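Local coordinates for protein fusion DH (Streptomyces sp. MJ635-86F5, PDB 6K97) that joins the two halves of a split polyketide synthase dehydratase, an enzyme that probably removes water from beta-hydroxyacyl intermediates during cremimycin biosynthesis, at residues Pro35-Thr39 against Phe50-Leu54; Gly69-Val73 against Pro102-Ser106; Leu206-Phe211 against Leu267-Leu273. One frame throughout, in Å; residues are numbered along the deposited sequence.

Interaction 1: Pro35-Thr39 against Phe50-Leu54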
loop_
_atom_site.group_PDB
_atom_site.type_symbol
_atom_site.label_atom_id
_atom_site.label_comp_id
_atom_site.label_asym_id
_atom_site.label_seq_id
_atom_site.Cartn_x
_atom_site.Cartn_y
_atom_site.Cartn_z
ATOM N N PRO A 35 -2.185 -15.534 -7.716
ATOM C CA PRO A 35 -3.318 -16.163 -7.015
ATOM C C PRO A 35 -3.591 -15.722 -5.548
ATOM O O PRO A 35 -4.701 -15.901 -5.088
ATOM C CB PRO A 35 -2.988 -17.654 -7.069
ATOM C CG PRO A 35 -2.091 -17.789 -8.273
ATOM C CD PRO A 35 -1.252 -16.523 -8.273
ATOM N N LEU A 36 -2.597 -15.208 -4.826
ATOM C CA LEU A 36 -2.751 -14.744 -3.425
ATOM C C LEU A 36 -2.642 -13.226 -3.188
ATOM O O LEU A 36 -2.815 -12.774 -2.088
ATOM C CB LEU A 36 -1.700 -15.414 -2.548
ATOM C CG LEU A 36 -1.690 -16.941 -2.652
ATOM C CD1 LEU A 36 -0.487 -17.589 -1.971
ATOM C CD2 LEU A 36 -2.965 -17.549 -2.093
ATOM N N LEU A 37 -2.333 -12.435 -4.209
ATOM C CA LEU A 37 -2.189 -10.992 -4.056
ATOM C C LEU A 37 -3.021 -10.297 -5.109
ATOM O O LEU A 37 -3.043 -10.718 -6.262
ATOM C CB LEU A 37 -0.735 -10.591 -4.180
ATOM C CG LEU A 37 0.183 -11.196 -3.123
ATOM C CD1 LEU A 37 1.640 -10.985 -3.456
ATOM C CD2 LEU A 37 -0.129 -10.614 -1.769
ATOM N N ALA A 38 -3.716 -9.242 -4.704
ATOM C CA ALA A 38 -4.507 -8.418 -5.598
ATOM C C ALA A 38 -3.774 -7.127 -6.112
ATOM O O ALA A 38 -4.006 -6.719 -7.232
ATOM C CB ALA A 38 -5.797 -8.036 -4.891
ATOM N N THR A 39 -2.914 -6.504 -5.300
ATOM C CA THR A 39 -2.290 -5.203 -5.614
ATOM C C THR A 39 -0.752 -5.200 -5.494
ATOM O O THR A 39 -0.170 -6.010 -4.792
ATOM C CB THR A 39 -2.796 -4.069 -4.664
ATOM O OG1 THR A 39 -2.260 -4.259 -3.343
ATOM C CG2 THR A 39 -4.320 -4.000 -4.593
ATOM N N PHE A 50 2.540 -5.047 -1.361
ATOM C CA PHE A 50 1.589 -5.942 -2.035
ATOM C C PHE A 50 0.489 -6.345 -1.067
ATOM O O PHE A 50 0.771 -6.575 0.111
ATOM C CB PHE A 50 2.283 -7.194 -2.464
ATOM C CG PHE A 50 3.493 -6.947 -3.285
ATOM C CD1 PHE A 50 4.685 -6.645 -2.700
ATOM C CD2 PHE A 50 3.420 -6.994 -4.639
ATOM C CE1 PHE A 50 5.814 -6.433 -3.466
ATOM C CE2 PHE A 50 4.549 -6.744 -5.421
ATOM C CZ PHE A 50 5.747 -6.475 -4.832
ATOM N N THR A 51 -0.753 -6.406 -1.525
ATOM C CA THR A 51 -1.848 -6.748 -0.607
ATOM C C THR A 51 -2.785 -7.766 -1.211
ATOM O O THR A 51 -2.911 -7.865 -2.441
ATOM C CB THR A 51 -2.704 -5.521 -0.190
ATOM O OG1 THR A 51 -3.562 -5.104 -1.278
ATOM C CG2 THR A 51 -1.819 -4.354 0.206
ATOM N N GLY A 52 -3.453 -8.512 -0.338
ATOM C CA GLY A 52 -4.488 -9.443 -0.773
ATOM C C GLY A 52 -5.333 -9.889 0.383
ATOM O O GLY A 52 -4.981 -9.698 1.552
ATOM N N ARG A 53 -6.462 -10.487 0.045
ATOM C CA ARG A 53 -7.383 -11.041 1.028
ATOM C C ARG A 53 -7.129 -12.535 1.067
ATOM O O ARG A 53 -7.043 -13.178 0.019
ATOM C CB ARG A 53 -8.839 -10.774 0.619
ATOM C CG ARG A 53 -9.861 -11.246 1.647
ATOM C CD ARG A 53 -11.284 -10.860 1.255
ATOM N NE ARG A 53 -12.229 -11.235 2.308
ATOM C CZ ARG A 53 -12.881 -12.403 2.377
ATOM N NH1 ARG A 53 -12.725 -13.338 1.435
ATOM N NH2 ARG A 53 -13.709 -12.646 3.385
ATOM N N LEU A 54 -7.022 -13.090 2.269
ATOM C CA LEU A 54 -6.832 -14.516 2.418
ATOM C C LEU A 54 -7.918 -15.217 3.246
ATOM O O LEU A 54 -7.999 -15.079 4.474
ATOM C CB LEU A 54 -5.476 -14.753 3.015
ATOM C CG LEU A 54 -4.977 -16.182 2.936
ATOM C CD1 LEU A 54 -5.210 -16.819 1.582
ATOM C CD2 LEU A 54 -3.505 -16.116 3.246
#
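The aromatic ring of F50 is met obliquely by both of its partners on 35-39: T39 O lies 3.7 Å from F50 CD2, and the CD1 methyl of L37 comes to the F50 side chain near its CB. Beyond the contact the ring leans on A85 and I88 of helix 75-88. The backbone here forms a classic beta bulge at the start of the first hotdog half of the fusion, with A38 and T39 both set against T51 on strand 48-55. T51 O therefore takes two donors. A38 N reaches it at 2.8 Å within the carbonyl plane, whereas T39 N, 3.2 Å from T51 O, is tilted 16° out of that plane. The two threonines also meet through their hydroxyls. Each places OG1 between its own backbone N and carbonyl carbon (chi1 71° at T39, 74° at T51), which turns the two oxygens toward each other. T39 donates, and the T51 hydroxyl passes the chain on to L27 O of the second subunit. A valine in place of T39 has no hydroxyl to give, and would probably leave T51 OG1 without its donor, with L27 O of the second subunit as its remaining described partner. Further along, L37 lays its CD2 methyl by the T51 carbonyl, and L36 turns its branch toward L54, both leucines also resting on L81 of the helix. G52 suits the close approach of the two chains, since a CB there would clash with L36 O. Shortest of the contacts described is T39 OG1 to T51 OG1, 2.6 Å.

Interaction 2: Gly69-Val73 against Pro102-Ser106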
loop_
_atom_site.group_PDB
_atom_site.type_symbol
_atom_site.label_atom_id
_atom_site.label_comp_id
_atom_site.label_asym_id
_atom_site.label_seq_id
_atom_site.Cartn_x
_atom_site.Cartn_y
_atom_site.Cartn_z
ATOM N N GLY A 69 -4.094 -30.955 13.681
ATOM C CA GLY A 69 -5.440 -30.385 13.805
ATOM C C GLY A 69 -5.593 -28.924 13.412
ATOM O O GLY A 69 -6.711 -28.455 13.265
ATOM N N THR A 70 -4.487 -28.176 13.259
ATOM C CA THR A 70 -4.577 -26.764 12.916
ATOM C C THR A 70 -4.149 -26.486 11.477
ATOM O O THR A 70 -3.038 -26.803 11.088
ATOM C CB THR A 70 -3.716 -25.928 13.853
ATOM O OG1 THR A 70 -4.080 -26.221 15.176
ATOM C CG2 THR A 70 -3.910 -24.423 13.600
ATOM N N THR A 71 -5.045 -25.882 10.708
ATOM C CA THR A 71 -4.794 -25.514 9.336
ATOM C C THR A 71 -4.050 -24.187 9.256
ATOM O O THR A 71 -4.518 -23.175 9.784
ATOM C CB THR A 71 -6.116 -25.375 8.559
ATOM O OG1 THR A 71 -6.717 -26.663 8.544
ATOM C CG2 THR A 71 -5.840 -24.940 7.127
ATOM N N ILE A 72 -2.890 -24.213 8.600
ATOM C CA ILE A 72 -1.962 -23.071 8.633
ATOM C C ILE A 72 -1.327 -22.924 7.298
ATOM O O ILE A 72 -1.166 -23.919 6.563
ATOM C CB ILE A 72 -0.830 -23.236 9.667
ATOM C CG1 ILE A 72 0.198 -24.297 9.261
ATOM C CG2 ILE A 72 -1.377 -23.627 11.037
ATOM C CD1 ILE A 72 1.356 -24.381 10.257
ATOM N N VAL A 73 -1.006 -21.679 6.957
ATOM C CA VAL A 73 -0.433 -21.423 5.670
ATOM C C VAL A 73 0.898 -22.111 5.661
ATOM O O VAL A 73 1.691 -21.917 6.572
ATOM C CB VAL A 73 -0.287 -19.907 5.458
ATOM C CG1 VAL A 73 0.523 -19.590 4.203
ATOM C CG2 VAL A 73 -1.660 -19.234 5.387
ATOM N N PRO A 102 2.586 -18.507 13.062
ATOM C CA PRO A 102 1.862 -18.978 11.910
ATOM C C PRO A 102 0.629 -18.163 11.631
ATOM O O PRO A 102 0.221 -17.359 12.469
ATOM C CB PRO A 102 1.483 -20.440 12.283
ATOM C CG PRO A 102 1.805 -20.615 13.712
ATOM C CD PRO A 102 2.795 -19.561 14.067
ATOM N N LEU A 103 0.080 -18.387 10.447
ATOM C CA LEU A 103 -1.134 -17.770 10.006
ATOM C C LEU A 103 -2.150 -18.879 9.936
ATOM O O LEU A 103 -2.032 -19.771 9.119
ATOM C CB LEU A 103 -0.928 -17.170 8.632
ATOM C CG LEU A 103 -1.959 -16.105 8.286
ATOM C CD1 LEU A 103 -1.548 -15.389 6.984
ATOM C CD2 LEU A 103 -3.283 -16.744 8.133
ATOM N N VAL A 104 -3.134 -18.848 10.823
ATOM C CA VAL A 104 -4.072 -19.925 10.966
ATOM C C VAL A 104 -5.239 -19.589 10.091
ATOM O O VAL A 104 -5.694 -18.459 10.089
ATOM C CB VAL A 104 -4.487 -20.074 12.437
ATOM C CG1 VAL A 104 -5.559 -21.145 12.609
ATOM C CG2 VAL A 104 -3.260 -20.429 13.272
ATOM N N LEU A 105 -5.720 -20.557 9.321
ATOM C CA LEU A 105 -6.907 -20.348 8.485
ATOM C C LEU A 105 -8.047 -21.195 9.043
ATOM O O LEU A 105 -7.814 -22.305 9.563
ATOM C CB LEU A 105 -6.638 -20.755 7.058
ATOM C CG LEU A 105 -5.574 -19.956 6.303
ATOM C CD1 LEU A 105 -5.124 -20.649 5.036
ATOM C CD2 LEU A 105 -6.029 -18.567 5.982
ATOM N N SER A 106 -9.257 -20.654 8.936
ATOM C CA SER A 106 -10.465 -21.422 9.188
ATOM C C SER A 106 -11.577 -20.962 8.249
ATOM O O SER A 106 -11.453 -19.921 7.607
ATOM C CB SER A 106 -10.898 -21.280 10.648
ATOM O OG SER A 106 -11.580 -20.052 10.854
HETATM O O HOH W 1 1.666 -20.529 8.906
#
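V73 presses its CG2 methyl into a hollow walled by two leucines: L105 CD1 stands 3.8 Å from V73 CG2 on one part of the rim, and L103 supplies CB, CD1 and CD2 to the rest. This methyl lies anti to the valine carbonyl carbon, with CG1 anti to the backbone N (chi1 171°), a rotation that sends CG2 and not CG1 to the leucines. A second fit is made by T70, whose CG2 meets the fork of V104 at about a right angle, 3.8 Å from V104 CG1 and slightly farther from V104 CG2. I72 touches more lightly, its CG2 by the same fork and its CD1 by P102 CB.

Beneath these methyls the backbones are bridged once, at I72 and V104. L105 N donates to T71 O at 2.9 Å, and V73 N to L103 O at 3.1 Å, nearly in line with the carbonyl bond. A water carries the join further, donating to V73 O and accepting from L103 N. The first segment belongs to the HxxxGxxxxP signature of polyketide dehydratases, and I72 O is hydrogen-bonded to H65, which opens it. F78 of helix 75-88 packs on V73 and L103, while the loop residues L56 and L62 pack on L105.

Interaction 3: Leu206-Phe211 against Leu267-Leu273; sequences LADRGF and LDGEEGL
L267 CD1 sits where two side chains of 206-211 converge, 3.5 Å from L206 CD2, the two leucine side chains crossing at about a right angle, and 3.6 Å from F211 CE2. L273 completes this apolar group by setting its CD2 over a face of the F211 ring, a CH-pi contact 4.0 Å from L273 CD2 to the ring centroid. The same L273 methyl also lies by R209 O. Beside this apolar group the R209 guanidinium enters the curve of the 267-273 loop. L267 CB lies over one of its faces, and L267 O receives weak bonds from both NH1 and NH2, NH2 at 3.3 Å. G272 O, at the guanidinium edge and near its plane, takes a further weak bond from NH1. Bends at chi2 and chi3 (-82° and -73°) fold the arginine into this position.

What sets R209 and F211 is the end of helix 199-208, closed by a Schellman motif in the second hotdog half of the fusion. G210 adopts positive phi there, and L206 O accepts R209 N and F211 N from opposite faces of its plane, while lying in plane at the edge of the F211 ring. Farther out, E270 pairs with K302, L275 touches F211, and L273 bonds through its backbone to V327.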
loop_
_atom_site.group_PDB
_atom_site.type_symbol
_atom_site.label_atom_id
_atom_site.label_comp_id
_atom_site.label_asym_id
_atom_site.label_seq_id
_atom_site.Cartn_x
_atom_site.Cartn_y
_atom_site.Cartn_z
ATOM N N LEU A 206 3.806 -40.018 8.316
ATOM C CA LEU A 206 3.752 -38.608 8.590
ATOM C C LEU A 206 2.409 -38.193 9.237
ATOM O O LEU A 206 2.369 -37.380 10.199
ATOM C CB LEU A 206 4.020 -37.869 7.318
ATOM C CG LEU A 206 5.458 -37.999 6.789
ATOM C CD1 LEU A 206 5.576 -37.253 5.453
ATOM C CD2 LEU A 206 6.467 -37.425 7.776
ATOM N N ALA A 207 1.320 -38.775 8.736
ATOM C CA ALA A 207 -0.018 -38.496 9.260
ATOM C C ALA A 207 -0.133 -38.900 10.713
ATOM O O ALA A 207 -0.748 -38.197 11.518
ATOM C CB ALA A 207 -1.077 -39.185 8.413
ATOM N N ASP A 208 0.484 -40.020 11.061
ATOM C CA ASP A 208 0.494 -40.487 12.439
ATOM C C ASP A 208 1.244 -39.585 13.366
ATOM O O ASP A 208 1.006 -39.628 14.534
ATOM C CB ASP A 208 1.098 -41.901 12.534
ATOM C CG ASP A 208 0.117 -42.984 12.066
ATOM O OD1 ASP A 208 -1.114 -42.739 12.065
ATOM O OD2 ASP A 208 0.578 -44.059 11.651
ATOM N N ARG A 209 2.139 -38.760 12.859
ATOM C CA ARG A 209 2.862 -37.780 13.668
ATOM C C ARG A 209 2.206 -36.409 13.710
ATOM O O ARG A 209 2.734 -35.526 14.366
ATOM C CB ARG A 209 4.269 -37.564 13.077
ATOM C CG ARG A 209 5.105 -38.821 12.805
ATOM C CD ARG A 209 5.796 -39.320 14.053
ATOM N NE ARG A 209 6.907 -38.458 14.447
ATOM C CZ ARG A 209 8.206 -38.764 14.372
ATOM N NH1 ARG A 209 9.092 -37.877 14.822
ATOM N NH2 ARG A 209 8.632 -39.920 13.873
ATOM N N GLY A 210 1.131 -36.196 12.943
ATOM C CA GLY A 210 0.477 -34.903 12.872
ATOM C C GLY A 210 0.581 -34.107 11.561
ATOM O O GLY A 210 0.046 -32.999 11.455
ATOM N N PHE A 211 1.296 -34.640 10.583
ATOM C CA PHE A 211 1.338 -34.026 9.276
ATOM C C PHE A 211 0.130 -34.518 8.471
ATOM O O PHE A 211 0.209 -35.504 7.749
ATOM C CB PHE A 211 2.643 -34.379 8.549
ATOM C CG PHE A 211 3.884 -33.911 9.259
ATOM C CD1 PHE A 211 4.392 -32.640 9.038
ATOM C CD2 PHE A 211 4.549 -34.733 10.137
ATOM C CE1 PHE A 211 5.533 -32.196 9.703
ATOM C CE2 PHE A 211 5.678 -34.293 10.807
ATOM C CZ PHE A 211 6.177 -33.019 10.593
ATOM N N LEU A 267 13.028 -37.070 10.552
ATOM C CA LEU A 267 12.142 -37.386 11.676
ATOM C C LEU A 267 12.471 -38.714 12.352
ATOM O O LEU A 267 11.780 -39.134 13.255
ATOM C CB LEU A 267 10.660 -37.442 11.191
ATOM C CG LEU A 267 10.017 -36.125 10.776
ATOM C CD1 LEU A 267 8.556 -36.351 10.397
ATOM C CD2 LEU A 267 10.088 -35.058 11.873
ATOM N N ASP A 268 13.531 -39.359 11.905
ATOM C CA ASP A 268 13.689 -40.789 12.054
ATOM C C ASP A 268 13.685 -41.260 13.497
ATOM O O ASP A 268 12.972 -42.220 13.858
ATOM C CB ASP A 268 14.985 -41.244 11.370
ATOM C CG ASP A 268 15.003 -42.723 11.043
ATOM O OD1 ASP A 268 13.950 -43.416 11.108
ATOM O OD2 ASP A 268 16.116 -43.169 10.703
ATOM N N GLY A 269 14.468 -40.618 14.343
ATOM C CA GLY A 269 14.435 -41.011 15.767
ATOM C C GLY A 269 14.122 -39.767 16.575
ATOM O O GLY A 269 14.946 -39.282 17.366
ATOM N N GLU A 270 12.972 -39.171 16.286
ATOM C CA GLU A 270 12.667 -37.865 16.816
ATOM C C GLU A 270 11.277 -37.883 17.387
ATOM O O GLU A 270 10.451 -38.672 17.017
ATOM C CB GLU A 270 12.847 -36.788 15.749
ATOM C CG GLU A 270 14.294 -36.567 15.317
ATOM C CD GLU A 270 15.132 -35.842 16.356
ATOM O OE1 GLU A 270 14.568 -35.281 17.332
ATOM O OE2 GLU A 270 16.361 -35.807 16.175
ATOM N N GLU A 271 11.049 -37.031 18.353
ATOM C CA GLU A 271 9.774 -36.981 19.027
ATOM C C GLU A 271 9.095 -35.741 18.433
ATOM O O GLU A 271 9.769 -34.752 18.119
ATOM C CB GLU A 271 10.023 -36.891 20.550
ATOM C CG GLU A 271 8.908 -37.387 21.446
ATOM C CD GLU A 271 8.654 -38.879 21.333
ATOM O OE1 GLU A 271 9.464 -39.694 21.844
ATOM O OE2 GLU A 271 7.606 -39.236 20.765
ATOM N N GLY A 272 7.788 -35.802 18.216
ATOM C CA GLY A 272 7.057 -34.620 17.688
ATOM C C GLY A 272 7.402 -34.015 16.308
ATOM O O GLY A 272 7.851 -34.686 15.404
ATOM N N LEU A 273 7.108 -32.734 16.150
ATOM C CA LEU A 273 6.942 -32.158 14.849
ATOM C C LEU A 273 8.043 -31.242 14.586
ATOM O O LEU A 273 8.565 -30.605 15.485
ATOM C CB LEU A 273 5.682 -31.326 14.757
ATOM C CG LEU A 273 4.388 -32.082 14.981
ATOM C CD1 LEU A 273 3.314 -31.120 15.454
ATOM C CD2 LEU A 273 3.978 -32.807 13.718
#

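How the interactions relate
From the N terminus the three contacts follow in series, none nested in or crossing another. Interaction 1 closes a short loop by bringing the lead-in to strand 39-42 onto strand 48-55. Interaction 2 closes a longer one, which carries helix 75-88 and strand 93-99. These two touch: L54 packs on L105, V73 and L103, so that strand 48-55, the end of 69-73 and the loop after strand 93-99 share one apolar region of the first hotdog half. Interaction 3 closes the longest loop, in the second half, tying the end of helix 199-208 to the loop between helix 252-266 and strand 273-284. It comes within about 5 Å of interaction 2, nearest atoms, without touching, and lies across the chain's centre from interaction 1.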